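Local coordinates for DUF1436 domain-containing protein (Neisseria meningitidis, PDB 2GKP), which is of unknown biochemical function but belongs to the CdiI family and probably acts as an immunity protein in contact-dependent growth inhibition, at residues 114-119 with 123-128; 42-47 with 96-101. All coordinates share one frame; numbering follows the deposited sequence.

Overall arrangement
Both contacts involve the antiparallel sheet, and they lie on opposite sides of the centre of the chain, their own centres about 22 Å apart and their nearest atoms about 11 Å. In chain order contact 2 comes first: it brings the end of strand 34-45 to the C-terminal part of helix 81-99, and it is complete before contact 1 begins. Contact 1 is the hairpin of strands 112-119 and 122-132. Strands 23-30 and 11-18 stand between strand 34-45 and this hairpin. A buried strand pair inside the sheet is thus combined with a small surface contact at its margin, all within one CDI immunity protein region.

Contact 1: residues 114-119 with 123-128; sequences VDIWLH and LKISPS. With EDO (1,2-ethanediol), chain C.
The carbonyl oxygen of Trp117 takes an almost straight hydrogen bond from Lys124 N (2.8 Å, 173° at the hydrogen), with the CA-H of Leu123 as a second, weaker donor to the same Trp117 O at 3.5 Å. Trp117 N returns a bond to Lys124 O, and Asp115 and Ser126 repeat the reciprocal pair, Ser126 N lying 2.9 Å from Asp115 O. Side chains alternate between the faces. On that of Ile116 and Leu123, Ile125 CG2 presses against Val114 CG1 at 3.5 Å, tighter than usual carbon packing, while Leu123 CD2 fits between Ile116 CG2 (3.9 Å) and Leu118 CD1 (3.7 Å). On the other face, a fully extended Lys124 brings CD to the indole edge of Trp117, 3.7 Å from CE3 and in the ring plane. A chi1 of 171° sets the indole beside the Trp117 carbonyl carbon, where this edge meets Lys124; the ring stacks on Trp13 and gives NE1 to Asp11. A 1,2-ethanediol, probably from the crystallisation liquor, is hydrogen-bonded to Pro127 O and Ser113 OG. This antiparallel hairpin lies inside the sheet, hydrogen-bonded to strands 11-18 and 144-147, and helices 152-164 and 51-63 pack on its aliphatic face.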
# COMPACT_ATOMS: atom_id res chain seq x y z
N VAL A 114 4.32 4.67 -0.88
CA VAL A 114 4.71 4.02 -2.12
C VAL A 114 3.54 3.13 -2.52
O VAL A 114 2.94 2.48 -1.66
CB VAL A 114 5.99 3.16 -1.84
CG1 VAL A 114 6.26 2.15 -2.94
CG2 VAL A 114 7.24 4.00 -1.62
N ASP A 115 3.23 3.08 -3.81
CA ASP A 115 2.19 2.19 -4.36
C ASP A 115 2.85 1.06 -5.12
O ASP A 115 3.88 1.27 -5.73
CB ASP A 115 1.25 2.94 -5.34
CG ASP A 115 0.37 3.99 -4.68
OD1 ASP A 115 0.32 4.09 -3.43
OD2 ASP A 115 -0.31 4.71 -5.44
N ILE A 116 2.24 -0.12 -5.11
CA ILE A 116 2.81 -1.25 -5.88
C ILE A 116 1.70 -1.83 -6.72
O ILE A 116 0.59 -2.12 -6.22
CB ILE A 116 3.37 -2.38 -4.95
CG1 ILE A 116 4.43 -1.80 -4.00
CG2 ILE A 116 3.99 -3.48 -5.79
CD1 ILE A 116 3.88 -1.44 -2.60
N TRP A 117 2.01 -1.96 -8.03
CA TRP A 117 1.09 -2.55 -9.00
C TRP A 117 1.76 -3.75 -9.67
O TRP A 117 2.83 -3.61 -10.22
CB TRP A 117 0.69 -1.51 -10.04
CG TRP A 117 -0.08 -2.08 -11.21
CD1 TRP A 117 -1.09 -3.01 -11.19
CD2 TRP A 117 0.12 -1.74 -12.59
NE1 TRP A 117 -1.55 -3.25 -12.47
CE2 TRP A 117 -0.82 -2.49 -13.34
CE3 TRP A 117 0.99 -0.87 -13.26
CZ2 TRP A 117 -0.91 -2.39 -14.73
CZ3 TRP A 117 0.92 -0.79 -14.65
CH2 TRP A 117 -0.05 -1.53 -15.37
N LEU A 118 1.14 -4.93 -9.52
CA LEU A 118 1.61 -6.14 -10.20
C LEU A 118 0.67 -6.52 -11.33
O LEU A 118 -0.53 -6.61 -11.13
CB LEU A 118 1.63 -7.29 -9.20
CG LEU A 118 1.98 -8.70 -9.75
CD1 LEU A 118 3.38 -8.72 -10.33
CD2 LEU A 118 1.87 -9.70 -8.61
N HIS A 119 1.23 -6.79 -12.50
CA HIS A 119 0.44 -7.18 -13.66
C HIS A 119 1.34 -7.98 -14.59
O HIS A 119 2.41 -7.50 -14.97
CB HIS A 119 -0.08 -5.94 -14.40
CG HIS A 119 -0.93 -6.26 -15.59
ND1 HIS A 119 -0.43 -6.27 -16.87
CD2 HIS A 119 -2.23 -6.62 -15.68
CE1 HIS A 119 -1.41 -6.59 -17.71
NE2 HIS A 119 -2.50 -6.82 -17.01
N LEU A 123 6.31 -5.74 -11.65
CA LEU A 123 6.06 -4.95 -10.43
C LEU A 123 6.44 -3.49 -10.67
O LEU A 123 7.62 -3.18 -10.87
CB LEU A 123 6.90 -5.49 -9.26
CG LEU A 123 6.44 -6.83 -8.74
CD1 LEU A 123 7.58 -7.47 -7.97
CD2 LEU A 123 5.22 -6.61 -7.84
N LYS A 124 5.45 -2.59 -10.64
CA LYS A 124 5.69 -1.15 -10.73
C LYS A 124 5.61 -0.58 -9.29
O LYS A 124 4.54 -0.61 -8.68
CB LYS A 124 4.66 -0.49 -11.65
CG LYS A 124 4.84 1.05 -11.82
CD LYS A 124 3.78 1.58 -12.78
CE LYS A 124 3.82 3.08 -12.96
NZ LYS A 124 2.80 3.40 -13.96
N ILE A 125 6.75 -0.09 -8.79
CA ILE A 125 6.82 0.38 -7.40
C ILE A 125 7.04 1.89 -7.46
O ILE A 125 8.09 2.34 -7.90
CB ILE A 125 7.94 -0.33 -6.60
CG1 ILE A 125 7.82 -1.88 -6.72
CG2 ILE A 125 7.94 0.11 -5.16
CD1 ILE A 125 9.07 -2.67 -6.18
N SER A 126 6.04 2.66 -7.05
CA SER A 126 6.01 4.10 -7.35
C SER A 126 6.08 4.93 -6.09
O SER A 126 5.25 4.78 -5.19
CB SER A 126 4.70 4.47 -8.03
OG SER A 126 4.56 3.81 -9.29
N PRO A 127 7.06 5.84 -6.03
CA PRO A 127 7.17 6.77 -4.91
C PRO A 127 6.13 7.89 -5.06
O PRO A 127 5.38 7.91 -6.04
CB PRO A 127 8.59 7.31 -5.06
CG PRO A 127 8.80 7.27 -6.55
CD PRO A 127 8.13 6.03 -7.03
N SER A 128 6.11 8.83 -4.15
CA SER A 128 5.10 9.91 -4.20
C SER A 128 5.62 11.11 -3.48
O SER A 128 6.63 11.05 -2.79
CB SER A 128 3.79 9.47 -3.55
OG SER A 128 3.96 9.32 -2.15
C1 EDO C . 2.68 6.40 -4.51
O1 EDO C . 2.60 6.73 -5.91
C2 EDO C . 1.51 7.07 -3.78
O2 EDO C . 1.01 6.37 -2.64

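Contact 2: residues 42-47 with 96-101; sequences PHILPL and CGNLGY
With chi1 at -65° and chi2 at 173°, the long branch of Ile44 runs out extended beside its own backbone N, and CG2 is left anti to that N, so the two branches of one side chain reach different partners near the C-terminal end of helix 81-99. The extended branch ends at Asn98, where Ile44 CD1 meets the methylene carbon Asn98 CB at 3.7 Å. The branch methyl CG2 meets Leu99, with Ile44 CG2 4.0 Å from Leu99 CD2. These two side chains lie alongside each other and run in opposite senses, whereas Ile44 and Asn98 cross at a slant. Both touches are purely carbon to carbon, and the amide of Asn98 takes no part. The backbones stay well apart: the nearest CA atoms, Ile44 CA and Asn98 CA, are 8.7 Å from each other, and only 115 Å² is buried in all. Ala22 touches both Ile44 and Leu99 and so makes a third member of the small apolar cluster.

Gly100 is the first residue to leave helical backbone angles. It has a positive phi (84°), and Tyr101 N is bonded back to Cys96 O at 3.0 Å, a 6→1 bond. Arg21 NH1 is hydrogen-bonded to Leu99 O, and the Arg21 guanidinium makes a cation-pi contact with the Tyr101 ring, whose hydroxyl is hydrogen-bonded to Glu20. The turn thus has the positive-phi glycine and the 6→1 bond of a Schellman motif, though not its companion 5→2 bond; just before it, Asn98 and Leu99 meet Ile44 near the end of strand 34-45, at the margin of the antiparallel sheet of this CdiI-family fold.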
# COMPACT_ATOMS: atom_id res chain seq x y z
N PRO A 42 -3.84 -3.45 8.29
CA PRO A 42 -2.49 -3.09 7.93
C PRO A 42 -1.49 -4.01 8.64
O PRO A 42 -1.71 -4.44 9.76
CB PRO A 42 -2.33 -1.69 8.53
CG PRO A 42 -3.58 -1.20 8.83
CD PRO A 42 -4.48 -2.38 9.08
N HIS A 43 -0.38 -4.27 7.97
CA HIS A 43 0.72 -5.01 8.57
C HIS A 43 1.80 -4.02 8.99
O HIS A 43 2.37 -3.36 8.12
CB HIS A 43 1.28 -5.97 7.53
CG HIS A 43 2.02 -7.13 8.11
ND1 HIS A 43 3.13 -6.99 8.91
CD2 HIS A 43 1.83 -8.46 7.94
CE1 HIS A 43 3.58 -8.19 9.23
NE2 HIS A 43 2.81 -9.09 8.67
N ILE A 44 2.04 -3.91 10.29
CA ILE A 44 3.00 -2.95 10.81
C ILE A 44 4.35 -3.61 11.01
O ILE A 44 4.41 -4.72 11.52
CB ILE A 44 2.49 -2.36 12.16
CG1 ILE A 44 1.21 -1.57 11.88
CG2 ILE A 44 3.61 -1.54 12.87
CD1 ILE A 44 0.49 -1.06 13.12
N LEU A 45 5.42 -2.92 10.60
CA LEU A 45 6.77 -3.47 10.70
C LEU A 45 7.73 -2.41 11.21
O LEU A 45 7.49 -1.23 11.06
CB LEU A 45 7.31 -3.89 9.32
CG LEU A 45 6.63 -5.08 8.64
CD1 LEU A 45 7.16 -5.22 7.23
CD2 LEU A 45 6.92 -6.37 9.42
N PRO A 46 8.84 -2.84 11.86
CA PRO A 46 9.89 -1.88 12.22
C PRO A 46 10.60 -1.32 11.01
O PRO A 46 10.62 -1.93 9.93
CB PRO A 46 10.86 -2.70 13.09
CG PRO A 46 10.63 -4.13 12.57
CD PRO A 46 9.14 -4.23 12.25
N LEU A 47 11.20 -0.15 11.18
CA LEU A 47 11.76 0.57 10.01
C LEU A 47 12.93 -0.13 9.34
O LEU A 47 13.15 0.06 8.15
CB LEU A 47 12.18 1.97 10.41
CG LEU A 47 11.11 2.91 10.92
CD1 LEU A 47 11.70 4.27 11.23
CD2 LEU A 47 10.02 3.04 9.90
N CYS A 96 -3.48 5.13 15.00
CA CYS A 96 -3.02 5.97 16.11
C CYS A 96 -2.84 5.11 17.34
O CYS A 96 -1.85 5.23 18.02
CB CYS A 96 -4.01 7.07 16.42
SG CYS A 96 -3.96 8.45 15.27
N GLY A 97 -3.82 4.25 17.64
CA GLY A 97 -3.68 3.35 18.77
C GLY A 97 -2.53 2.38 18.67
O GLY A 97 -1.88 2.08 19.66
N ASN A 98 -2.33 1.82 17.50
CA ASN A 98 -1.26 0.86 17.32
C ASN A 98 0.14 1.45 17.31
O ASN A 98 1.11 0.69 17.46
CB ASN A 98 -1.48 0.03 16.05
CG ASN A 98 -2.58 -1.00 16.24
OD1 ASN A 98 -3.34 -1.30 15.31
ND2 ASN A 98 -2.67 -1.56 17.42
N LEU A 99 0.25 2.77 17.15
CA LEU A 99 1.57 3.38 17.05
C LEU A 99 1.83 4.43 18.11
O LEU A 99 2.89 5.06 18.09
CB LEU A 99 1.82 3.96 15.64
CG LEU A 99 1.89 2.90 14.53
CD1 LEU A 99 2.04 3.62 13.21
CD2 LEU A 99 3.08 2.00 14.76
N GLY A 100 0.92 4.61 19.06
CA GLY A 100 1.19 5.51 20.19
C GLY A 100 0.89 6.99 19.94
O GLY A 100 1.44 7.86 20.62
N TYR A 101 0.07 7.30 18.94
CA TYR A 101 -0.25 8.70 18.62
C TYR A 101 -1.58 9.10 19.21
O TYR A 101 -2.53 8.31 19.32
CB TYR A 101 -0.35 8.92 17.10
CG TYR A 101 0.95 8.77 16.35
CD1 TYR A 101 1.92 9.77 16.37
CD2 TYR A 101 1.20 7.63 15.60
CE1 TYR A 101 3.10 9.64 15.68
CE2 TYR A 101 2.40 7.49 14.93
CZ TYR A 101 3.33 8.50 14.93
OH TYR A 101 4.50 8.35 14.22